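Local structure of lipoate-protein ligase 1 (Plasmodium falciparum, 5T8U) at residues A98-L103 with K175-K180; K129-I134 with L220-T225; H244-D247 with N251-K254; L291-N296 with S322-D327. The protein belongs to the lipoate-protein ligase family, joining an LplA/LipB-type catalytic domain to a smaller C-terminal domain, and holds lipoic acid in its pocket. All blocks are in the same frame, centred on the assembly; numbering follows the deposited sequence.

Contact 1: A98-L103 with K175-K180; sequences AVYHDL and KNILNK. With LPA (lipoic acid), chain C.
Y100 and L178 make the closest touch of this contact. Methyl CD2 of L178 packs obliquely on the near side of the Y100 ring, 3.3 Å from Y100 CD2. The same methyl lies 3.4 Å from Y100 CB, so it fills the angle between the ring and its stem. Further along the ring, CG2 of I177 sits 3.8 Å from Y100 CE2 and also reaches CZ and OH. The two methyls thus follow one side of the tyrosine from CB to its hydroxyl. The ring extends toward them because its CG stands opposite the backbone N (chi1 174°). Y181, on the same short helix as L178, brings its own ring against Y100. R63 and I65 also touch the tyrosine.

Strand 99-101 alternates its side chains. Y100 faces 175-180, while V99 and H101 point the other way, to lipoic acid. V99 CG2 lies 3.6 Å from C5 of the ligand chain. H101 NE2 comes 3.5 Å from S8 of the dithiolane, and the sulfur sits at the imidazole edge. H101 ND1 donates to Y100 O at 2.9 Å, meeting the carbonyl from above its plane. Y100 O, near the ring plane, helps fix the rotation of the imidazole. Backbone bonds from V99 to I66 and from H101 to S64 hold the strand in its small sheet.

The chemistry is divided by face. An apolar tyrosine-methyl layer backs the strand, and the other face presents two valine methyls and an imidazole to the bound lipoic acid. With ND1 bonded to Y100 O, the ring is probably steadied with NE2 beside S8.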
loop_
_atom_site.group_PDB
_atom_site.type_symbol
_atom_site.label_atom_id
_atom_site.label_comp_id
_atom_site.label_asym_id
_atom_site.label_seq_id
_atom_site.Cartn_x
_atom_site.Cartn_y
_atom_site.Cartn_z
ATOM N N ALA A 98 -5.747 8.608 -2.051
ATOM C CA ALA A 98 -4.954 9.487 -1.204
ATOM C C ALA A 98 -5.447 9.412 0.235
ATOM O O ALA A 98 -6.648 9.524 0.498
ATOM C CB ALA A 98 -5.024 10.925 -1.716
ATOM N N VAL A 99 -4.514 9.219 1.168
ATOM C CA VAL A 99 -4.835 9.111 2.583
ATOM C C VAL A 99 -3.958 10.076 3.369
ATOM O O VAL A 99 -2.914 10.537 2.901
ATOM C CB VAL A 99 -4.656 7.672 3.114
ATOM C CG1 VAL A 99 -5.639 6.729 2.430
ATOM C CG2 VAL A 99 -3.225 7.201 2.913
ATOM N N TYR A 100 -4.403 10.370 4.587
ATOM C CA TYR A 100 -3.715 11.270 5.498
ATOM C C TYR A 100 -3.197 10.486 6.694
ATOM O O TYR A 100 -3.849 9.547 7.161
ATOM C CB TYR A 100 -4.662 12.379 5.962
ATOM C CG TYR A 100 -4.107 13.301 7.023
ATOM C CD1 TYR A 100 -3.277 14.364 6.689
ATOM C CD2 TYR A 100 -4.437 13.125 8.359
ATOM C CE1 TYR A 100 -2.780 15.213 7.656
ATOM C CE2 TYR A 100 -3.944 13.971 9.335
ATOM C CZ TYR A 100 -3.118 15.013 8.977
ATOM O OH TYR A 100 -2.623 15.861 9.940
ATOM N N HIS A 101 -2.025 10.875 7.187
ATOM C CA HIS A 101 -1.383 10.203 8.306
ATOM C C HIS A 101 -1.015 11.217 9.375
ATOM O O HIS A 101 -0.712 12.375 9.078
ATOM C CB HIS A 101 -0.112 9.460 7.875
ATOM C CG HIS A 101 -0.365 8.124 7.250
ATOM N ND1 HIS A 101 -1.630 7.626 7.028
ATOM C CD2 HIS A 101 0.495 7.178 6.802
ATOM C CE1 HIS A 101 -1.541 6.432 6.469
ATOM N NE2 HIS A 101 -0.262 6.137 6.321
ATOM N N ASP A 102 -1.050 10.767 10.625
ATOM C CA ASP A 102 -0.457 11.496 11.736
ATOM C C ASP A 102 -0.206 10.495 12.857
ATOM O O ASP A 102 -0.467 9.298 12.714
ATOM C CB ASP A 102 -1.344 12.663 12.187
ATOM C CG ASP A 102 -2.655 12.207 12.804
ATOM O OD1 ASP A 102 -2.842 10.990 13.007
ATOM O OD2 ASP A 102 -3.507 13.075 13.084
ATOM N N LEU A 103 0.297 10.995 13.984
ATOM C CA LEU A 103 0.628 10.114 15.096
ATOM C C LEU A 103 -0.598 9.456 15.719
ATOM O O LEU A 103 -0.438 8.566 16.561
ATOM C CB LEU A 103 1.403 10.893 16.159
ATOM C CG LEU A 103 2.757 11.436 15.693
ATOM C CD1 LEU A 103 3.377 12.326 16.757
ATOM C CD2 LEU A 103 3.708 10.303 15.330
ATOM N N LYS A 175 -9.828 13.431 12.611
ATOM C CA LYS A 175 -10.762 13.113 11.536
ATOM C C LYS A 175 -11.196 14.352 10.761
ATOM O O LYS A 175 -11.325 14.303 9.533
ATOM C CB LYS A 175 -11.989 12.399 12.105
ATOM C CG LYS A 175 -13.066 12.113 11.069
ATOM C CD LYS A 175 -14.303 11.498 11.700
ATOM C CE LYS A 175 -15.400 11.293 10.667
ATOM N NZ LYS A 175 -16.631 10.707 11.266
ATOM N N ASN A 176 -11.435 15.468 11.454
ATOM C CA ASN A 176 -11.988 16.644 10.789
ATOM C C ASN A 176 -10.974 17.312 9.869
ATOM O O ASN A 176 -11.360 17.881 8.841
ATOM C CB ASN A 176 -12.492 17.644 11.830
ATOM C CG ASN A 176 -13.792 17.205 12.480
ATOM O OD1 ASN A 176 -14.548 16.415 11.913
ATOM N ND2 ASN A 176 -14.061 17.720 13.672
ATOM N N ILE A 177 -9.685 17.254 10.209
ATOM C CA ILE A 177 -8.674 17.969 9.437
ATOM C C ILE A 177 -8.560 17.429 8.018
ATOM O O ILE A 177 -8.095 18.142 7.121
ATOM C CB ILE A 177 -7.313 17.906 10.168
ATOM C CG1 ILE A 177 -6.394 19.034 9.696
ATOM C CG2 ILE A 177 -6.637 16.550 9.974
ATOM C CD1 ILE A 177 -6.690 20.366 10.354
ATOM N N LEU A 178 -8.988 16.185 7.788
ATOM C CA LEU A 178 -8.791 15.542 6.491
ATOM C C LEU A 178 -9.292 16.416 5.347
ATOM O O LEU A 178 -8.590 16.618 4.349
ATOM C CB LEU A 178 -9.502 14.188 6.472
ATOM C CG LEU A 178 -9.114 13.199 7.571
ATOM C CD1 LEU A 178 -9.936 11.925 7.456
ATOM C CD2 LEU A 178 -7.640 12.879 7.493
ATOM N N ASN A 179 -10.509 16.946 5.477
ATOM C CA ASN A 179 -11.125 17.691 4.386
ATOM C C ASN A 179 -10.337 18.934 3.989
ATOM O O ASN A 179 -10.650 19.535 2.955
ATOM C CB ASN A 179 -12.553 18.081 4.770
ATOM C CG ASN A 179 -13.507 16.900 4.740
ATOM O OD1 ASN A 179 -13.471 16.084 3.820
ATOM N ND2 ASN A 179 -14.357 16.800 5.755
ATOM N N LYS A 180 -9.332 19.338 4.771
ATOM C CA LYS A 180 -8.494 20.462 4.368
ATOM C C LYS A 180 -7.509 20.079 3.272
ATOM O O LYS A 180 -7.135 20.930 2.457
ATOM C CB LYS A 180 -7.719 21.011 5.566
ATOM C CG LYS A 180 -8.564 21.731 6.601
ATOM C CD LYS A 180 -7.679 22.352 7.670
ATOM C CE LYS A 180 -8.492 22.976 8.792
ATOM N NZ LYS A 180 -7.616 23.556 9.851
HETATM C C1 LPA C . -7.281 2.848 0.605
HETATM O O1 LPA C . -8.180 3.183 1.421
HETATM C C2 LPA C . -6.028 2.133 1.104
HETATM O O2 LPA C . -7.419 3.099 -0.621
HETATM C C3 LPA C . -5.196 3.105 1.936
HETATM C C4 LPA C . -3.790 2.548 2.141
HETATM C C5 LPA C . -2.899 3.656 2.702
HETATM C C6 LPA C . -1.566 3.227 2.793
HETATM S S6 LPA C . -0.632 4.452 2.824
HETATM C C7 LPA C . -1.268 2.254 4.488
HETATM C C8 LPA C . 0.172 2.646 5.051
HETATM S S8 LPA C . 0.857 3.912 3.917
#

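Contact 2: K129-I134 with L220-T225; sequences KNHFNI and LIKEFT
E223 reaches from helix 213-227 to N130 and H131 at the end of helix 117-132. From CB its chain runs to CG, which lies 3.4 Å from CE1 of H131. It then bends (chi2 -65°) and lifts the carboxylate toward N130. CD comes within 3.5 Å of N130 ND2. OE1 does most of the work. It accepts a nearly straight bond from N130 ND2, 2.6 Å long with an angle of 167° at the hydrogen. The donor approaches from above the carboxylate plane, while the acceptor lies in the amide plane of N130. At the edge of the imidazole, E223 OE1 is also 3.1 Å from H131 CE1. Ring and carboxylate stand nearly perpendicular.

At the adjacent ring atom, the K222 chain crosses H131 obliquely, with K222 CD 4.0 Å from H131 NE2. H131 ND1 makes a weak hydrogen bond to T127 O, within its own helix. K226 adds a long, weak ion pair to E223 OE1.

At this end the two helices meet through polar side chains, beside the packing of F132 on L216 and A219. One hydrogen bond from the N130 amide crosses between the segments, and the negative charge of E223 would probably polarise the C-H of the imidazole that faces it.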
loop_
_atom_site.group_PDB
_atom_site.type_symbol
_atom_site.label_atom_id
_atom_site.label_comp_id
_atom_site.label_asym_id
_atom_site.label_seq_id
_atom_site.Cartn_x
_atom_site.Cartn_y
_atom_site.Cartn_z
ATOM N N LYS A 129 -11.007 -8.103 18.542
ATOM C CA LYS A 129 -12.015 -8.846 19.291
ATOM C C LYS A 129 -11.472 -9.303 20.640
ATOM O O LYS A 129 -12.018 -8.961 21.696
ATOM C CB LYS A 129 -12.485 -10.048 18.469
ATOM C CG LYS A 129 -13.723 -10.744 19.014
ATOM C CD LYS A 129 -13.803 -12.181 18.518
ATOM C CE LYS A 129 -15.242 -12.654 18.384
ATOM N NZ LYS A 129 -15.321 -14.068 17.923
ATOM N N ASN A 130 -10.390 -10.083 20.622
ATOM C CA ASN A 130 -9.901 -10.701 21.850
ATOM C C ASN A 130 -9.436 -9.659 22.857
ATOM O O ASN A 130 -9.728 -9.770 24.054
ATOM C CB ASN A 130 -8.765 -11.672 21.531
ATOM C CG ASN A 130 -9.229 -12.866 20.725
ATOM O OD1 ASN A 130 -10.416 -13.188 20.699
ATOM N ND2 ASN A 130 -8.290 -13.535 20.066
ATOM N N HIS A 131 -8.713 -8.637 22.398
ATOM C CA HIS A 131 -8.037 -7.726 23.311
ATOM C C HIS A 131 -8.787 -6.423 23.543
ATOM O O HIS A 131 -8.389 -5.652 24.424
ATOM C CB HIS A 131 -6.630 -7.417 22.790
ATOM C CG HIS A 131 -5.771 -8.632 22.638
ATOM N ND1 HIS A 131 -6.101 -9.675 21.801
ATOM C CD2 HIS A 131 -4.600 -8.976 23.224
ATOM C CE1 HIS A 131 -5.168 -10.607 21.873
ATOM N NE2 HIS A 131 -4.245 -10.207 22.729
ATOM N N PHE A 132 -9.853 -6.150 22.786
ATOM C CA PHE A 132 -10.597 -4.912 22.975
ATOM C C PHE A 132 -12.100 -5.095 22.795
ATOM O O PHE A 132 -12.837 -4.101 22.832
ATOM C CB PHE A 132 -10.076 -3.839 22.012
ATOM C CG PHE A 132 -8.578 -3.706 22.017
ATOM C CD1 PHE A 132 -7.936 -3.002 23.020
ATOM C CD2 PHE A 132 -7.813 -4.303 21.029
ATOM C CE1 PHE A 132 -6.556 -2.884 23.031
ATOM C CE2 PHE A 132 -6.436 -4.188 21.034
ATOM C CZ PHE A 132 -5.807 -3.478 22.036
ATOM N N ASN A 133 -12.576 -6.326 22.614
ATOM C CA ASN A 133 -14.003 -6.611 22.452
ATOM C C ASN A 133 -14.630 -5.707 21.393
ATOM O O ASN A 133 -15.776 -5.266 21.516
ATOM C CB ASN A 133 -14.740 -6.484 23.786
ATOM C CG ASN A 133 -15.884 -7.471 23.910
ATOM O OD1 ASN A 133 -15.666 -8.667 24.102
ATOM N ND2 ASN A 133 -17.112 -6.977 23.798
ATOM N N ILE A 134 -13.869 -5.431 20.340
ATOM C CA ILE A 134 -14.337 -4.643 19.206
ATOM C C ILE A 134 -14.675 -5.615 18.085
ATOM O O ILE A 134 -13.780 -6.215 17.478
ATOM C CB ILE A 134 -13.289 -3.611 18.766
ATOM C CG1 ILE A 134 -13.196 -2.489 19.803
ATOM C CG2 ILE A 134 -13.633 -3.034 17.389
ATOM C CD1 ILE A 134 -12.049 -1.522 19.580
ATOM N N LEU A 220 -1.570 -6.703 18.736
ATOM C CA LEU A 220 -1.442 -7.176 17.363
ATOM C C LEU A 220 -0.254 -8.119 17.209
ATOM O O LEU A 220 -0.352 -9.139 16.516
ATOM C CB LEU A 220 -1.308 -5.978 16.423
ATOM C CG LEU A 220 -1.387 -6.237 14.920
ATOM C CD1 LEU A 220 -2.677 -6.948 14.550
ATOM C CD2 LEU A 220 -1.278 -4.916 14.179
ATOM N N ILE A 221 0.877 -7.793 17.837
ATOM C CA ILE A 221 2.025 -8.696 17.815
ATOM C C ILE A 221 1.666 -10.016 18.485
ATOM O O ILE A 221 2.023 -11.099 18.000
ATOM C CB ILE A 221 3.241 -8.030 18.484
ATOM C CG1 ILE A 221 3.615 -6.737 17.748
ATOM C CG2 ILE A 221 4.432 -8.988 18.502
ATOM C CD1 ILE A 221 4.675 -5.907 18.451
ATOM N N LYS A 222 0.948 -9.946 19.610
ATOM C CA LYS A 222 0.506 -11.157 20.294
ATOM C C LYS A 222 -0.283 -12.060 19.353
ATOM O O LYS A 222 0.066 -13.228 19.151
ATOM C CB LYS A 222 -0.332 -10.785 21.521
ATOM C CG LYS A 222 0.491 -10.433 22.752
ATOM C CD LYS A 222 -0.392 -9.950 23.893
ATOM C CE LYS A 222 0.378 -9.860 25.204
ATOM N NZ LYS A 222 -0.498 -9.476 26.351
ATOM N N GLU A 223 -1.358 -11.531 18.762
ATOM C CA GLU A 223 -2.181 -12.347 17.873
ATOM C C GLU A 223 -1.442 -12.756 16.604
ATOM O O GLU A 223 -1.829 -13.741 15.969
ATOM C CB GLU A 223 -3.464 -11.599 17.512
ATOM C CG GLU A 223 -4.491 -11.565 18.631
ATOM C CD GLU A 223 -5.019 -12.944 18.981
ATOM O OE1 GLU A 223 -5.708 -13.076 20.014
ATOM O OE2 GLU A 223 -4.744 -13.897 18.223
ATOM N N PHE A 224 -0.396 -12.024 16.221
ATOM C CA PHE A 224 0.424 -12.413 15.078
ATOM C C PHE A 224 1.238 -13.664 15.395
ATOM O O PHE A 224 1.067 -14.719 14.762
ATOM C CB PHE A 224 1.329 -11.237 14.697
ATOM C CG PHE A 224 2.313 -11.536 13.603
ATOM C CD1 PHE A 224 1.940 -11.452 12.272
ATOM C CD2 PHE A 224 3.625 -11.863 13.905
ATOM C CE1 PHE A 224 2.852 -11.709 11.266
ATOM C CE2 PHE A 224 4.540 -12.123 12.905
ATOM C CZ PHE A 224 4.152 -12.046 11.582
ATOM N N THR A 225 2.121 -13.565 16.393
ATOM C CA THR A 225 2.908 -14.718 16.819
ATOM C C THR A 225 2.008 -15.911 17.118
ATOM O O THR A 225 2.277 -17.037 16.683
ATOM C CB THR A 225 3.738 -14.347 18.051
ATOM O OG1 THR A 225 4.466 -13.140 17.792
ATOM C CG2 THR A 225 4.717 -15.458 18.401
#

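Contact 3: H244-D247 with N251-K254; sequences HYID and NITK
I246 and I252 meet through opposite choices of chi1. In I246, CG1 stands between the backbone N and the carbonyl carbon (chi1 58°), and CG2 lies opposite the carbonyl carbon. In I252, CG1 takes that last place instead (chi1 -61°), and its extended chain pushes CD1 out toward I246. Strand 244-245 is one of the two outermost strands of the eight-stranded mixed sheet, and a short loop leads from it into helix 250-253.

The contact itself is small and apolar. CD1 of I252 touches CG2 of I246 at 3.8 Å and also approaches CB of I246. The two side chains meet obliquely. No hydrogen bond spans the two segments.

Both isoleucines also pack on helix 22-34. I246 touches L32, and I252 touches L28 and F31, so both lie in the apolar packing against that helix, and T253 continues this row on F24. The strand side is held by backbone bonds from H244 to V14 and V16 and from I246 to V16. At the end of the contact, methyl CG2 of T253 lies 4.3 Å from the carbonyl oxygen D247 O.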
loop_
_atom_site.group_PDB
_atom_site.type_symbol
_atom_site.label_atom_id
_atom_site.label_comp_id
_atom_site.label_asym_id
_atom_site.label_seq_id
_atom_site.Cartn_x
_atom_site.Cartn_y
_atom_site.Cartn_z
ATOM N N HIS A 244 12.156 -6.460 16.755
ATOM C CA HIS A 244 13.354 -5.833 16.219
ATOM C C HIS A 244 13.080 -4.372 15.881
ATOM O O HIS A 244 11.978 -4.006 15.466
ATOM C CB HIS A 244 13.847 -6.566 14.970
ATOM C CG HIS A 244 14.482 -7.891 15.256
ATOM N ND1 HIS A 244 13.750 -9.020 15.554
ATOM C CD2 HIS A 244 15.782 -8.267 15.287
ATOM C CE1 HIS A 244 14.572 -10.035 15.757
ATOM N NE2 HIS A 244 15.811 -9.603 15.602
ATOM N N TYR A 245 14.101 -3.538 16.070
ATOM C CA TYR A 245 14.035 -2.112 15.770
ATOM C C TYR A 245 15.021 -1.811 14.651
ATOM O O TYR A 245 16.229 -2.019 14.811
ATOM C CB TYR A 245 14.341 -1.280 17.019
ATOM C CG TYR A 245 13.303 -1.441 18.109
ATOM C CD1 TYR A 245 12.304 -0.495 18.288
ATOM C CD2 TYR A 245 13.314 -2.547 18.951
ATOM C CE1 TYR A 245 11.348 -0.640 19.277
ATOM C CE2 TYR A 245 12.363 -2.701 19.943
ATOM C CZ TYR A 245 11.383 -1.745 20.102
ATOM O OH TYR A 245 10.436 -1.896 21.090
ATOM N N ILE A 246 14.508 -1.315 13.526
ATOM C CA ILE A 246 15.297 -1.193 12.307
ATOM C C ILE A 246 15.551 0.254 11.900
ATOM O O ILE A 246 16.440 0.495 11.069
ATOM C CB ILE A 246 14.637 -1.959 11.142
ATOM C CG1 ILE A 246 13.212 -1.447 10.900
ATOM C CG2 ILE A 246 14.631 -3.453 11.436
ATOM C CD1 ILE A 246 12.567 -1.992 9.642
ATOM N N ASP A 247 14.812 1.221 12.446
ATOM C CA ASP A 247 15.007 2.610 12.048
ATOM C C ASP A 247 16.420 3.111 12.324
ATOM O O ASP A 247 16.797 4.165 11.800
ATOM C CB ASP A 247 13.987 3.509 12.749
ATOM C CG ASP A 247 14.048 3.396 14.256
ATOM O OD1 ASP A 247 14.366 2.299 14.758
ATOM O OD2 ASP A 247 13.774 4.406 14.939
ATOM N N ASN A 251 22.939 -1.144 8.828
ATOM C CA ASN A 251 23.004 -2.006 7.652
ATOM C C ASN A 251 21.825 -1.761 6.719
ATOM O O ASN A 251 21.955 -1.917 5.500
ATOM C CB ASN A 251 23.045 -3.478 8.068
ATOM C CG ASN A 251 24.353 -3.861 8.729
ATOM O OD1 ASN A 251 25.416 -3.357 8.368
ATOM N ND2 ASN A 251 24.281 -4.764 9.702
ATOM N N ILE A 252 20.677 -1.375 7.269
ATOM C CA ILE A 252 19.485 -1.116 6.468
ATOM C C ILE A 252 19.430 0.333 6.007
ATOM O O ILE A 252 19.182 0.612 4.831
ATOM C CB ILE A 252 18.220 -1.495 7.273
ATOM C CG1 ILE A 252 18.233 -2.989 7.618
ATOM C CG2 ILE A 252 16.953 -1.134 6.490
ATOM C CD1 ILE A 252 17.076 -3.442 8.499
ATOM N N THR A 253 19.663 1.278 6.919
ATOM C CA THR A 253 19.434 2.690 6.640
ATOM C C THR A 253 20.668 3.413 6.115
ATOM O O THR A 253 20.545 4.555 5.658
ATOM C CB THR A 253 18.924 3.403 7.900
ATOM O OG1 THR A 253 18.626 4.770 7.592
ATOM C CG2 THR A 253 19.956 3.353 9.020
ATOM N N LYS A 254 21.842 2.790 6.171
ATOM C CA LYS A 254 23.055 3.350 5.589
ATOM C C LYS A 254 23.395 2.713 4.248
ATOM O O LYS A 254 24.448 3.016 3.676
ATOM C CB LYS A 254 24.230 3.188 6.556
#

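Contact 4: L291-N296 with S322-D327; sequences LELFFN and SIFNND
F295 and F324 mark where strand 289-297 comes nearest the loop 322-327, with their CA atoms 7.8 Å apart. The strand is the middle one of a three-stranded antiparallel sheet, and the loop follows helix 314-321.

The ring of F324 carries the contact. It points its far end at the strand and meets three consecutive residues. CG of L293 lies at the ring edge, 4.3 Å from F324 CZ. The backbone oxygen F294 O approaches obliquely, 3.8 Å from F324 CZ. CB of F295 comes to 4.1 Å from F324 CE2, also obliquely. Only the stem of F295 takes part. Its CG is placed between the backbone N and the carbonyl carbon (chi1 62°), which carries the ring away from the loop.

Within the loop, CG2 of I323 packs over one face of the F324 ring, 3.4 Å above its plane. I307 of the neighbouring strand touches the ring as well. Beyond F324 the chain turns sharply through N325, whose phi is positive. N326 ND2 then bonds back to F324 O at 2.8 Å, fastening the turn.

This is hydrophobic packing of a loop on a sheet in the C-terminal domain. No hydrogen bond crosses it. The join rests on ring and aliphatic surfaces and on the approach of F294 O to the ring. The polar bond lies within the loop and satisfies the carbonyl of F324.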
loop_
_atom_site.group_PDB
_atom_site.type_symbol
_atom_site.label_atom_id
_atom_site.label_comp_id
_atom_site.label_asym_id
_atom_site.label_seq_id
_atom_site.Cartn_x
_atom_site.Cartn_y
_atom_site.Cartn_z
ATOM N N LEU A 291 -10.662 5.307 -13.537
ATOM C CA LEU A 291 -9.659 5.110 -14.573
ATOM C C LEU A 291 -9.654 6.322 -15.490
ATOM O O LEU A 291 -10.716 6.789 -15.914
ATOM C CB LEU A 291 -9.933 3.835 -15.379
ATOM C CG LEU A 291 -9.154 2.590 -14.947
ATOM C CD1 LEU A 291 -9.781 1.333 -15.530
ATOM C CD2 LEU A 291 -7.696 2.699 -15.369
ATOM N N GLU A 292 -8.455 6.824 -15.783
ATOM C CA GLU A 292 -8.251 7.982 -16.645
ATOM C C GLU A 292 -7.116 7.670 -17.606
ATOM O O GLU A 292 -5.987 7.416 -17.171
ATOM C CB GLU A 292 -7.919 9.235 -15.831
ATOM C CG GLU A 292 -9.107 9.878 -15.149
ATOM C CD GLU A 292 -8.758 11.208 -14.514
ATOM O OE1 GLU A 292 -7.553 11.501 -14.364
ATOM O OE2 GLU A 292 -9.690 11.966 -14.169
ATOM N N LEU A 293 -7.412 7.700 -18.901
ATOM C CA LEU A 293 -6.429 7.453 -19.946
ATOM C C LEU A 293 -6.154 8.743 -20.703
ATOM O O LEU A 293 -7.087 9.403 -21.171
ATOM C CB LEU A 293 -6.915 6.379 -20.921
ATOM C CG LEU A 293 -6.435 4.954 -20.651
ATOM C CD1 LEU A 293 -7.049 4.414 -19.369
ATOM C CD2 LEU A 293 -6.753 4.050 -21.832
ATOM N N PHE A 294 -4.878 9.097 -20.814
ATOM C CA PHE A 294 -4.424 10.183 -21.669
ATOM C C PHE A 294 -3.595 9.593 -22.799
ATOM O O PHE A 294 -2.751 8.725 -22.563
ATOM C CB PHE A 294 -3.590 11.197 -20.881
ATOM C CG PHE A 294 -4.310 11.796 -19.705
ATOM C CD1 PHE A 294 -4.800 13.090 -19.763
ATOM C CD2 PHE A 294 -4.494 11.067 -18.543
ATOM C CE1 PHE A 294 -5.461 13.645 -18.682
ATOM C CE2 PHE A 294 -5.156 11.616 -17.460
ATOM C CZ PHE A 294 -5.640 12.906 -17.531
ATOM N N PHE A 295 -3.834 10.048 -24.027
ATOM C CA PHE A 295 -3.129 9.450 -25.153
ATOM C C PHE A 295 -3.055 10.426 -26.318
ATOM O O PHE A 295 -3.863 11.352 -26.440
ATOM C CB PHE A 295 -3.798 8.142 -25.597
ATOM C CG PHE A 295 -5.215 8.310 -26.071
ATOM C CD1 PHE A 295 -6.276 8.182 -25.188
ATOM C CD2 PHE A 295 -5.487 8.583 -27.400
ATOM C CE1 PHE A 295 -7.579 8.331 -25.624
ATOM C CE2 PHE A 295 -6.788 8.732 -27.842
ATOM C CZ PHE A 295 -7.835 8.606 -26.952
ATOM N N ASN A 296 -2.056 10.194 -27.168
ATOM C CA ASN A 296 -1.878 10.901 -28.426
ATOM C C ASN A 296 -1.904 9.892 -29.566
ATOM O O ASN A 296 -1.593 8.713 -29.376
ATOM C CB ASN A 296 -0.554 11.675 -28.452
ATOM C CG ASN A 296 -0.395 12.599 -27.264
ATOM O OD1 ASN A 296 -1.378 13.084 -26.704
ATOM N ND2 ASN A 296 0.848 12.846 -26.869
ATOM N N SER A 322 0.965 -0.901 -21.001
ATOM C CA SER A 322 1.709 -1.495 -22.106
ATOM C C SER A 322 1.119 -1.152 -23.469
ATOM O O SER A 322 1.742 -1.468 -24.490
ATOM C CB SER A 322 1.769 -3.016 -21.945
ATOM O OG SER A 322 0.509 -3.609 -22.200
ATOM N N ILE A 323 -0.058 -0.521 -23.519
ATOM C CA ILE A 323 -0.653 -0.158 -24.802
ATOM C C ILE A 323 0.089 1.012 -25.435
ATOM O O ILE A 323 0.082 1.169 -26.661
ATOM C CB ILE A 323 -2.150 0.166 -24.628
ATOM C CG1 ILE A 323 -2.835 0.261 -25.997
ATOM C CG2 ILE A 323 -2.328 1.465 -23.855
ATOM C CD1 ILE A 323 -4.333 0.513 -25.938
ATOM N N PHE A 324 0.731 1.848 -24.628
ATOM C CA PHE A 324 1.358 3.064 -25.119
ATOM C C PHE A 324 2.768 2.784 -25.631
ATOM O O PHE A 324 3.406 1.792 -25.271
ATOM C CB PHE A 324 1.409 4.121 -24.015
ATOM C CG PHE A 324 0.072 4.416 -23.402
ATOM C CD1 PHE A 324 -0.075 4.462 -22.026
ATOM C CD2 PHE A 324 -1.037 4.651 -24.198
ATOM C CE1 PHE A 324 -1.302 4.732 -21.456
ATOM C CE2 PHE A 324 -2.269 4.922 -23.632
ATOM C CZ PHE A 324 -2.401 4.964 -22.259
ATOM N N ASN A 325 3.246 3.682 -26.491
ATOM C CA ASN A 325 4.598 3.624 -27.040
ATOM C C ASN A 325 4.878 2.303 -27.752
ATOM O O ASN A 325 6.041 1.919 -27.918
ATOM C CB ASN A 325 5.641 3.873 -25.945
ATOM C CG ASN A 325 5.570 5.284 -25.384
ATOM O OD1 ASN A 325 5.309 6.242 -26.114
ATOM N ND2 ASN A 325 5.798 5.417 -24.081
ATOM N N ASN A 326 3.831 1.599 -28.167
ATOM C CA ASN A 326 3.942 0.437 -29.035
ATOM C C ASN A 326 3.128 0.691 -30.299
ATOM O O ASN A 326 2.395 1.677 -30.405
ATOM C CB ASN A 326 3.468 -0.836 -28.321
ATOM C CG ASN A 326 4.444 -1.303 -27.255
ATOM O OD1 ASN A 326 5.270 -2.183 -27.497
ATOM N ND2 ASN A 326 4.357 -0.708 -26.071
ATOM N N ASP A 327 3.263 -0.214 -31.269
ATOM C CA ASP A 327 2.659 -0.023 -32.589
ATOM C C ASP A 327 1.291 -0.703 -32.620
ATOM O O ASP A 327 1.124 -1.829 -33.093
ATOM C CB ASP A 327 3.585 -0.554 -33.676
ATOM C CG ASP A 327 4.895 0.208 -33.747
ATOM O OD1 ASP A 327 4.880 1.440 -33.536
ATOM O OD2 ASP A 327 5.941 -0.423 -34.009
#

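How the contacts relate
Contacts 1 and 2 share the catalytic domain, and their segments alternate along the chain, yet their nearest atoms stay about 14 Å apart. Contact 1 adjoins the ligand. Contact 2 is a more exposed meeting of two helices and is the polar one, with the only hydrogen bond that crosses a pair of segments. Contacts 1, 3 and 4 are apolar across their segments: contact 3 lies at one edge of the large sheet, and contact 4 is the buried one, in the C-terminal domain. Contacts 2 and 3 use successive elements, helix 213-227 and strand 244-245. Contacts 2 and 4 lie on opposite sides of the chain's centre, their own centres 46 Å apart.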